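Putative exported protein (Bacteroides fragilis, PDB 4RAA) is of unknown function but is probably exported and folds as a six-bladed beta-propeller. Local coordinates at residues 30-38 with 66-74; 126-134 with 142-150. All coordinates share one frame; numbering follows the deposited sequence.

In the fold
Both contacts belong to the beta-propeller. From the N terminus, the end of strand 25-31 and the chain beyond it lie along the turn between strands 62-67 and 72-79. Contact 1 thereby closes a 27-residue loop that carries strands 45-49 and 52-57 and most of 62-67, tying the sheet in which strand 25-31 pairs with the C-terminal strand 354-360 to the sheet that follows it in the chain. Further along, contact 2 closes a short loop of seven residues, where the connection from strand 121-126 enters the sheet of strands 134-136, 142-145, 157-162 and 168-174. The two follow in series, neither enclosing nor crossing the other. The centres of contacts 1 and 2 lie about 32 Å apart.

Contact 1 (30-38 with 66-74)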
loop_
_atom_site.group_PDB
_atom_site.type_symbol
_atom_site.label_atom_id
_atom_site.label_comp_id
_atom_site.label_asym_id
_atom_site.label_seq_id
_atom_site.Cartn_x
_atom_site.Cartn_y
_atom_site.Cartn_z
ATOM N N LEU A 30 -18.199 -28.941 18.113
ATOM C CA LEU A 30 -18.237 -27.617 18.728
ATOM C C LEU A 30 -19.384 -26.824 18.135
ATOM O O LEU A 30 -19.510 -26.744 16.911
ATOM C CB LEU A 30 -16.939 -26.869 18.461
ATOM C CG LEU A 30 -16.736 -25.500 19.119
ATOM C CD1 LEU A 30 -16.832 -25.592 20.639
ATOM C CD2 LEU A 30 -15.391 -24.929 18.692
ATOM N N LYS A 31 -20.181 -26.220 19.010
ATOM C CA LYS A 31 -21.315 -25.408 18.623
ATOM C C LYS A 31 -20.886 -23.933 18.556
ATOM O O LYS A 31 -20.356 -23.398 19.534
ATOM C CB LYS A 31 -22.409 -25.601 19.667
ATOM C CG LYS A 31 -23.721 -25.019 19.260
ATOM C CD LYS A 31 -24.834 -25.331 20.230
ATOM C CE LYS A 31 -26.011 -24.426 19.932
ATOM N NZ LYS A 31 -26.430 -24.442 18.499
ATOM N N LEU A 32 -21.079 -23.295 17.401
ATOM C CA LEU A 32 -20.795 -21.862 17.256
ATOM C C LEU A 32 -21.976 -21.061 17.810
ATOM O O LEU A 32 -23.139 -21.387 17.543
ATOM C CB LEU A 32 -20.563 -21.475 15.797
ATOM C CG LEU A 32 -19.290 -22.005 15.138
ATOM C CD1 LEU A 32 -19.327 -21.748 13.639
ATOM C CD2 LEU A 32 -18.052 -21.376 15.750
ATOM N N GLN A 33 -21.668 -20.016 18.579
ATOM C CA GLN A 33 -22.684 -19.134 19.185
ATOM C C GLN A 33 -23.429 -18.393 18.070
ATOM O O GLN A 33 -22.818 -18.000 17.071
ATOM C CB GLN A 33 -22.009 -18.134 20.135
ATOM C CG GLN A 33 -22.943 -17.272 20.977
ATOM C CD GLN A 33 -22.219 -16.190 21.776
ATOM O OE1 GLN A 33 -21.017 -15.962 21.624
ATOM N NE2 GLN A 33 -22.967 -15.497 22.622
ATOM N N THR A 34 -24.735 -18.204 18.247
ATOM C CA THR A 34 -25.570 -17.562 17.231
ATOM C C THR A 34 -26.240 -16.268 17.715
ATOM O O THR A 34 -27.295 -16.299 18.345
ATOM C CB THR A 34 -26.622 -18.553 16.702
ATOM O OG1 THR A 34 -25.976 -19.786 16.343
ATOM C CG2 THR A 34 -27.378 -17.951 15.488
ATOM N N LYS A 35 -25.591 -15.141 17.425
ATOM C CA LYS A 35 -26.111 -13.801 17.694
ATOM C C LYS A 35 -26.340 -13.107 16.350
ATOM O O LYS A 35 -25.773 -13.523 15.323
ATOM C CB LYS A 35 -25.122 -12.975 18.528
ATOM C CG LYS A 35 -24.966 -13.429 19.971
ATOM C CD LYS A 35 -24.259 -12.396 20.843
ATOM C CE LYS A 35 -22.808 -12.188 20.444
ATOM N NZ LYS A 35 -22.108 -11.216 21.332
ATOM N N ASP A 36 -27.163 -12.051 16.369
ATOM C CA ASP A 36 -27.418 -11.211 15.181
ATOM C C ASP A 36 -26.127 -10.596 14.598
ATOM O O ASP A 36 -26.021 -10.425 13.381
ATOM C CB ASP A 36 -28.433 -10.100 15.498
ATOM C CG ASP A 36 -29.869 -10.632 15.700
ATOM O OD1 ASP A 36 -30.066 -11.840 15.955
ATOM O OD2 ASP A 36 -30.810 -9.820 15.603
ATOM N N SER A 37 -25.159 -10.291 15.468
ATOM C CA SER A 37 -23.863 -9.751 15.050
ATOM C C SER A 37 -22.910 -10.783 14.413
ATOM O O SER A 37 -21.925 -10.374 13.804
ATOM C CB SER A 37 -23.155 -9.033 16.218
ATOM O OG SER A 37 -22.979 -9.877 17.342
ATOM N N CYS A 38 -23.197 -12.089 14.526
ATOM C CA CYS A 38 -22.300 -13.134 14.003
ATOM C C CYS A 38 -23.003 -14.300 13.308
ATOM O O CYS A 38 -22.684 -15.471 13.549
ATOM C CB CYS A 38 -21.406 -13.642 15.141
ATOM S SG CYS A 38 -22.262 -14.605 16.408
ATOM N N PHE A 66 -14.065 -16.150 16.633
ATOM C CA PHE A 66 -14.730 -16.971 17.617
ATOM C C PHE A 66 -13.676 -17.499 18.586
ATOM O O PHE A 66 -12.472 -17.487 18.303
ATOM C CB PHE A 66 -15.465 -18.132 16.958
ATOM C CG PHE A 66 -16.749 -17.740 16.296
ATOM C CD1 PHE A 66 -16.759 -17.254 14.993
ATOM C CD2 PHE A 66 -17.966 -17.882 16.969
ATOM C CE1 PHE A 66 -17.957 -16.913 14.371
ATOM C CE2 PHE A 66 -19.171 -17.547 16.352
ATOM C CZ PHE A 66 -19.165 -17.058 15.049
ATOM N N ASN A 67 -14.165 -17.979 19.719
ATOM C CA ASN A 67 -13.358 -18.517 20.803
ATOM C C ASN A 67 -13.285 -20.044 20.659
ATOM O O ASN A 67 -14.116 -20.638 19.965
ATOM C CB ASN A 67 -14.065 -18.116 22.105
ATOM C CG ASN A 67 -13.246 -18.346 23.348
ATOM O OD1 ASN A 67 -12.144 -18.908 23.330
ATOM N ND2 ASN A 67 -13.802 -17.903 24.459
ATOM N N LYS A 68 -12.300 -20.669 21.319
ATOM C CA LYS A 68 -12.156 -22.148 21.370
ATOM C C LYS A 68 -13.461 -22.814 21.809
ATOM O O LYS A 68 -13.842 -23.845 21.271
ATOM C CB LYS A 68 -11.042 -22.583 22.346
ATOM C CG LYS A 68 -9.616 -22.250 21.924
ATOM C CD LYS A 68 -9.105 -23.123 20.786
ATOM C CE LYS A 68 -7.683 -22.729 20.404
ATOM N NZ LYS A 68 -7.078 -23.599 19.358
ATOM N N SER A 69 -14.137 -22.189 22.771
ATOM C CA SER A 69 -15.424 -22.649 23.290
ATOM C C SER A 69 -16.642 -22.388 22.378
ATOM O O SER A 69 -17.745 -22.831 22.711
ATOM C CB SER A 69 -15.670 -21.982 24.641
ATOM O OG SER A 69 -15.673 -20.577 24.472
ATOM N N GLY A 70 -16.453 -21.682 21.254
ATOM C CA GLY A 70 -17.524 -21.352 20.303
ATOM C C GLY A 70 -18.188 -19.993 20.491
ATOM O O GLY A 70 -19.124 -19.665 19.760
ATOM N N ALA A 71 -17.715 -19.206 21.462
ATOM C CA ALA A 71 -18.262 -17.878 21.747
ATOM C C ALA A 71 -17.763 -16.884 20.723
ATOM O O ALA A 71 -16.621 -16.979 20.287
ATOM C CB ALA A 71 -17.849 -17.410 23.135
ATOM N N PHE A 72 -18.612 -15.929 20.356
ATOM C CA PHE A 72 -18.245 -14.884 19.417
ATOM C C PHE A 72 -17.439 -13.823 20.170
ATOM O O PHE A 72 -17.881 -13.350 21.221
ATOM C CB PHE A 72 -19.495 -14.267 18.786
ATOM C CG PHE A 72 -19.204 -13.132 17.836
ATOM C CD1 PHE A 72 -18.404 -13.336 16.709
ATOM C CD2 PHE A 72 -19.754 -11.865 18.043
ATOM C CE1 PHE A 72 -18.132 -12.298 15.824
ATOM C CE2 PHE A 72 -19.491 -10.827 17.157
ATOM C CZ PHE A 72 -18.680 -11.044 16.045
ATOM N N VAL A 73 -16.274 -13.458 19.627
ATOM C CA VAL A 73 -15.383 -12.455 20.227
ATOM C C VAL A 73 -15.623 -11.110 19.561
ATOM O O VAL A 73 -15.926 -10.142 20.248
ATOM C CB VAL A 73 -13.877 -12.823 20.094
ATOM C CG1 VAL A 73 -12.975 -11.736 20.702
ATOM C CG2 VAL A 73 -13.598 -14.176 20.744
ATOM N N ASN A 74 -15.450 -11.051 18.238
ATOM C CA ASN A 74 -15.590 -9.801 17.472
ATOM C C ASN A 74 -15.493 -10.041 15.955
ATOM O O ASN A 74 -15.020 -11.101 15.537
ATOM C CB ASN A 74 -14.471 -8.805 17.881
ATOM C CG ASN A 74 -14.783 -7.367 17.511
ATOM O OD1 ASN A 74 -15.913 -7.026 17.145
ATOM N ND2 ASN A 74 -13.778 -6.504 17.615
#
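A type I beta turn, N67 to G70, links strands 62-67 and 72-79 as a hairpin, and the end of strand 25-31 and the chain beyond it lie along this turn, through L30, L32 and Q33. Two hydrogen bonds at Q33 fix the alignment. Its backbone N donates to G70 O at 2.8 Å, while its side chain, extended beyond CG, carries OE1 to F72 N at 2.7 Å; that second bond is nearly straight (172°) and lies in the plane of the amide carbonyl. Q33 thus holds the hairpin on both sides of A71. Next to it, G70 CA makes a CA-H...O contact with K31 O (3.6 Å), and L30 sets its two methyls against the carbonyl of K68.

Within the propeller this join leads from one sheet to the next, and its apolar part is built on two phenylalanines. L32 CD2 sits over one face of the F66 ring, 4.0 Å from the centroid, and F72 CD1 approaches the opposite face. C38 lays CB over the centre of the F72 ring, 3.4 Å from the centroid; a chi1 of 70°, with SG between backbone N and carbonyl carbon, brings the sulfur obliquely to the same ring. C38 SG also accepts a hydrogen bond from K35 N at 3.5 Å, which, with the backbone bond from C38 N to K35 O, closes the bend.

Contact 2 (126-134 with 142-150); sequences RLPFSTSCC and LLWNSREYT. With PO4 (phosphate ion), chain B.
A chi1 of 77° places CG of N145 between its backbone N and carbonyl carbon and turns the amide onto segment 126-134, where T131, with OG1 anti to its own N (chi1 -177°), presents a hydroxyl to it. T131 OG1 lies 2.7 Å from N145 O and 2.9 Å from N145 OD1, two acceptors competing for one proton. OD1 also takes two backbone N-H groups: S132 N at 3.0 Å, in the amide plane and on a lone pair, and C133 N at 3.1 Å, from above that plane. One side-chain oxygen of a buried residue thus holds the backbone N-H groups of S132 and C133. N145 N returns a bond to C133 O, and beyond it C134 and W144 form an antiparallel non-hydrogen-bonded pair.

Segment 126-134 clasps the W144 indole from both faces. C134 SG rests over one face, 3.9 Å from the centroid of the five-membered ring, in a sulfur-aromatic contact, with CB over the six-membered ring. On the opposite face F129 makes a T-shaped stack, edge toward the indole and planes at 75°, and P128 CD covers the rim near CH2. Further out, R147 N donates to S130 O at 3.0 Å and S130 OG to R147 O.

R126 NH1 forms a salt bridge with D167 of the second subunit, and NH2 binds weakly a phosphate ion, probably from the crystallisation liquor, that R125 and, from the second subunit, R125 and R126 also hold. W144 NE1 bonds T162 OG1 on strand 157-162, against which F129 packs at V160. I104 of strand 100-105 touches L127, C134 and W144, and I189 of strand 189-192 touches C133 and L143, so strands of three sheets surround the contact.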
loop_
_atom_site.group_PDB
_atom_site.type_symbol
_atom_site.label_atom_id
_atom_site.label_comp_id
_atom_site.label_asym_id
_atom_site.label_seq_id
_atom_site.Cartn_x
_atom_site.Cartn_y
_atom_site.Cartn_z
ATOM N N ARG A 126 -3.471 -1.827 -2.682
ATOM C CA ARG A 126 -4.058 -2.482 -3.852
ATOM C C ARG A 126 -3.338 -3.787 -4.115
ATOM O O ARG A 126 -2.133 -3.902 -3.855
ATOM C CB ARG A 126 -3.956 -1.618 -5.100
ATOM C CG ARG A 126 -4.757 -0.349 -4.999
ATOM C CD ARG A 126 -4.550 0.528 -6.210
ATOM N NE ARG A 126 -3.164 0.967 -6.368
ATOM C CZ ARG A 126 -2.725 1.753 -7.352
ATOM N NH1 ARG A 126 -3.558 2.220 -8.288
ATOM N NH2 ARG A 126 -1.430 2.087 -7.395
ATOM N N LEU A 127 -4.086 -4.762 -4.638
ATOM C CA LEU A 127 -3.518 -6.031 -5.040
ATOM C C LEU A 127 -2.565 -5.719 -6.170
ATOM O O LEU A 127 -2.903 -4.915 -7.035
ATOM C CB LEU A 127 -4.565 -6.999 -5.589
ATOM C CG LEU A 127 -5.657 -7.596 -4.706
ATOM C CD1 LEU A 127 -6.566 -8.435 -5.591
ATOM C CD2 LEU A 127 -5.100 -8.437 -3.561
ATOM N N PRO A 128 -1.375 -6.336 -6.160
ATOM C CA PRO A 128 -0.407 -6.075 -7.224
ATOM C C PRO A 128 -0.789 -6.632 -8.618
ATOM O O PRO A 128 -0.268 -6.154 -9.636
ATOM C CB PRO A 128 0.859 -6.754 -6.694
ATOM C CG PRO A 128 0.350 -7.867 -5.837
ATOM C CD PRO A 128 -0.901 -7.368 -5.215
ATOM N N PHE A 129 -1.680 -7.626 -8.640
ATOM C CA PHE A 129 -2.118 -8.318 -9.861
ATOM C C PHE A 129 -3.360 -9.168 -9.554
ATOM O O PHE A 129 -3.807 -9.193 -8.407
ATOM C CB PHE A 129 -0.958 -9.187 -10.407
ATOM C CG PHE A 129 -0.145 -9.877 -9.333
ATOM C CD1 PHE A 129 -0.665 -10.958 -8.615
ATOM C CD2 PHE A 129 1.156 -9.450 -9.044
ATOM C CE1 PHE A 129 0.078 -11.590 -7.623
ATOM C CE2 PHE A 129 1.917 -10.088 -8.058
ATOM C CZ PHE A 129 1.366 -11.155 -7.338
ATOM N N SER A 130 -3.907 -9.862 -10.553
ATOM C CA SER A 130 -5.079 -10.733 -10.333
ATOM C C SER A 130 -4.673 -11.958 -9.495
ATOM O O SER A 130 -3.867 -12.784 -9.938
ATOM C CB SER A 130 -5.702 -11.179 -11.649
ATOM O OG SER A 130 -6.843 -11.996 -11.419
ATOM N N THR A 131 -5.222 -12.042 -8.286
ATOM C CA THR A 131 -4.900 -13.099 -7.320
ATOM C C THR A 131 -6.017 -13.229 -6.271
ATOM O O THR A 131 -6.754 -12.273 -6.040
ATOM C CB THR A 131 -3.543 -12.809 -6.637
ATOM O OG1 THR A 131 -3.211 -13.870 -5.749
ATOM C CG2 THR A 131 -3.558 -11.491 -5.847
ATOM N N SER A 132 -6.152 -14.416 -5.672
ATOM C CA SER A 132 -7.187 -14.699 -4.640
ATOM C C SER A 132 -6.674 -15.144 -3.261
ATOM O O SER A 132 -7.376 -15.002 -2.266
ATOM C CB SER A 132 -8.148 -15.788 -5.150
ATOM O OG SER A 132 -7.510 -17.051 -5.281
ATOM N N CYS A 133 -5.446 -15.632 -3.196
ATOM C CA CYS A 133 -4.940 -16.268 -1.994
ATOM C C CYS A 133 -3.428 -16.048 -1.855
ATOM O O CYS A 133 -2.721 -16.058 -2.866
ATOM C CB CYS A 133 -5.368 -17.736 -2.114
ATOM S SG CYS A 133 -4.191 -18.985 -1.642
ATOM N N CYS A 134 -2.968 -15.828 -0.610
ATOM C CA CYS A 134 -1.561 -15.534 -0.283
ATOM C C CYS A 134 -1.117 -16.097 1.074
ATOM O O CYS A 134 -1.945 -16.311 1.952
ATOM C CB CYS A 134 -1.348 -14.006 -0.284
ATOM S SG CYS A 134 0.289 -13.381 0.211
ATOM N N LEU A 142 6.345 -13.259 0.329
ATOM C CA LEU A 142 4.942 -13.632 0.183
ATOM C C LEU A 142 4.730 -14.530 -1.028
ATOM O O LEU A 142 5.268 -14.238 -2.094
ATOM C CB LEU A 142 4.120 -12.345 0.029
ATOM C CG LEU A 142 4.376 -11.253 1.089
ATOM C CD1 LEU A 142 3.732 -9.937 0.675
ATOM C CD2 LEU A 142 3.912 -11.696 2.473
ATOM N N LEU A 143 3.974 -15.622 -0.850
ATOM C CA LEU A 143 3.596 -16.522 -1.953
ATOM C C LEU A 143 2.152 -16.211 -2.293
ATOM O O LEU A 143 1.296 -16.305 -1.422
ATOM C CB LEU A 143 3.715 -18.001 -1.570
ATOM C CG LEU A 143 3.322 -19.046 -2.637
ATOM C CD1 LEU A 143 4.211 -18.952 -3.872
ATOM C CD2 LEU A 143 3.374 -20.456 -2.067
ATOM N N TRP A 144 1.908 -15.828 -3.548
ATOM C CA TRP A 144 0.574 -15.534 -4.086
ATOM C C TRP A 144 0.299 -16.490 -5.247
ATOM O O TRP A 144 1.249 -16.972 -5.885
ATOM C CB TRP A 144 0.520 -14.135 -4.701
ATOM C CG TRP A 144 0.937 -12.994 -3.869
ATOM C CD1 TRP A 144 2.219 -12.610 -3.576
ATOM C CD2 TRP A 144 0.083 -11.997 -3.322
ATOM N NE1 TRP A 144 2.208 -11.458 -2.833
ATOM C CE2 TRP A 144 0.911 -11.056 -2.663
ATOM C CE3 TRP A 144 -1.308 -11.812 -3.306
ATOM C CZ2 TRP A 144 0.397 -9.948 -1.994
ATOM C CZ3 TRP A 144 -1.829 -10.711 -2.637
ATOM C CH2 TRP A 144 -0.968 -9.783 -1.987
ATOM N N ASN A 145 -0.983 -16.727 -5.537
ATOM C CA ASN A 145 -1.371 -17.512 -6.706
ATOM C C ASN A 145 -1.613 -16.518 -7.843
ATOM O O ASN A 145 -1.913 -15.355 -7.580
ATOM C CB ASN A 145 -2.588 -18.428 -6.429
ATOM C CG ASN A 145 -3.933 -17.688 -6.407
ATOM O OD1 ASN A 145 -4.095 -16.660 -5.747
ATOM N ND2 ASN A 145 -4.912 -18.240 -7.100
ATOM N N SER A 146 -1.459 -16.975 -9.089
ATOM C CA SER A 146 -1.676 -16.153 -10.299
ATOM C C SER A 146 -2.987 -16.509 -11.012
ATOM O O SER A 146 -3.063 -17.554 -11.653
ATOM C CB SER A 146 -0.503 -16.324 -11.280
ATOM O OG SER A 146 -0.815 -15.815 -12.577
ATOM N N ARG A 147 -3.988 -15.628 -10.924
ATOM C CA ARG A 147 -5.282 -15.803 -11.620
ATOM C C ARG A 147 -5.333 -15.003 -12.946
ATOM O O ARG A 147 -6.336 -14.336 -13.238
ATOM C CB ARG A 147 -6.462 -15.432 -10.700
ATOM C CG ARG A 147 -6.563 -16.292 -9.454
ATOM C CD ARG A 147 -7.942 -16.263 -8.799
ATOM N NE ARG A 147 -8.975 -16.976 -9.579
ATOM C CZ ARG A 147 -9.877 -16.437 -10.416
ATOM N NH1 ARG A 147 -9.938 -15.115 -10.636
ATOM N NH2 ARG A 147 -10.749 -17.237 -11.050
ATOM N N GLU A 148 -4.263 -15.090 -13.746
ATOM C CA GLU A 148 -4.167 -14.408 -15.041
ATOM C C GLU A 148 -3.990 -15.411 -16.185
ATOM O O GLU A 148 -3.375 -16.466 -16.013
ATOM C CB GLU A 148 -3.025 -13.380 -15.060
ATOM C CG GLU A 148 -3.251 -12.190 -14.134
ATOM C CD GLU A 148 -2.350 -10.980 -14.389
ATOM O OE1 GLU A 148 -1.560 -10.967 -15.364
ATOM O OE2 GLU A 148 -2.457 -10.009 -13.605
ATOM N N TYR A 149 -4.532 -15.042 -17.349
ATOM C CA TYR A 149 -4.504 -15.852 -18.596
ATOM C C TYR A 149 -4.267 -15.022 -19.890
ATOM O O TYR A 149 -4.353 -15.563 -20.998
ATOM C CB TYR A 149 -5.823 -16.645 -18.702
ATOM C CG TYR A 149 -7.054 -15.793 -18.506
ATOM C CD1 TYR A 149 -7.551 -15.544 -17.216
ATOM C CD2 TYR A 149 -7.713 -15.205 -19.595
ATOM C CE1 TYR A 149 -8.676 -14.740 -17.014
ATOM C CE2 TYR A 149 -8.846 -14.405 -19.407
ATOM C CZ TYR A 149 -9.326 -14.177 -18.114
ATOM O OH TYR A 149 -10.438 -13.397 -17.908
ATOM N N THR A 150 -3.867 -13.756 -19.731
ATOM C CA THR A 150 -3.729 -12.772 -20.810
ATOM C C THR A 150 -2.277 -12.743 -21.362
ATOM O O THR A 150 -1.575 -13.759 -21.295
ATOM C CB THR A 150 -4.209 -11.400 -20.261
ATOM O OG1 THR A 150 -3.330 -10.976 -19.208
ATOM C CG2 THR A 150 -5.646 -11.501 -19.710
HETATM P P PO4 B . 0.297 -0.330 -3.672
HETATM O O1 PO4 B . -0.399 -1.522 -4.287
HETATM O O2 PO4 B . 0.131 0.889 -4.558
HETATM O O3 PO4 B . -0.287 -0.024 -2.314
HETATM O O4 PO4 B . 1.757 -0.681 -3.502
#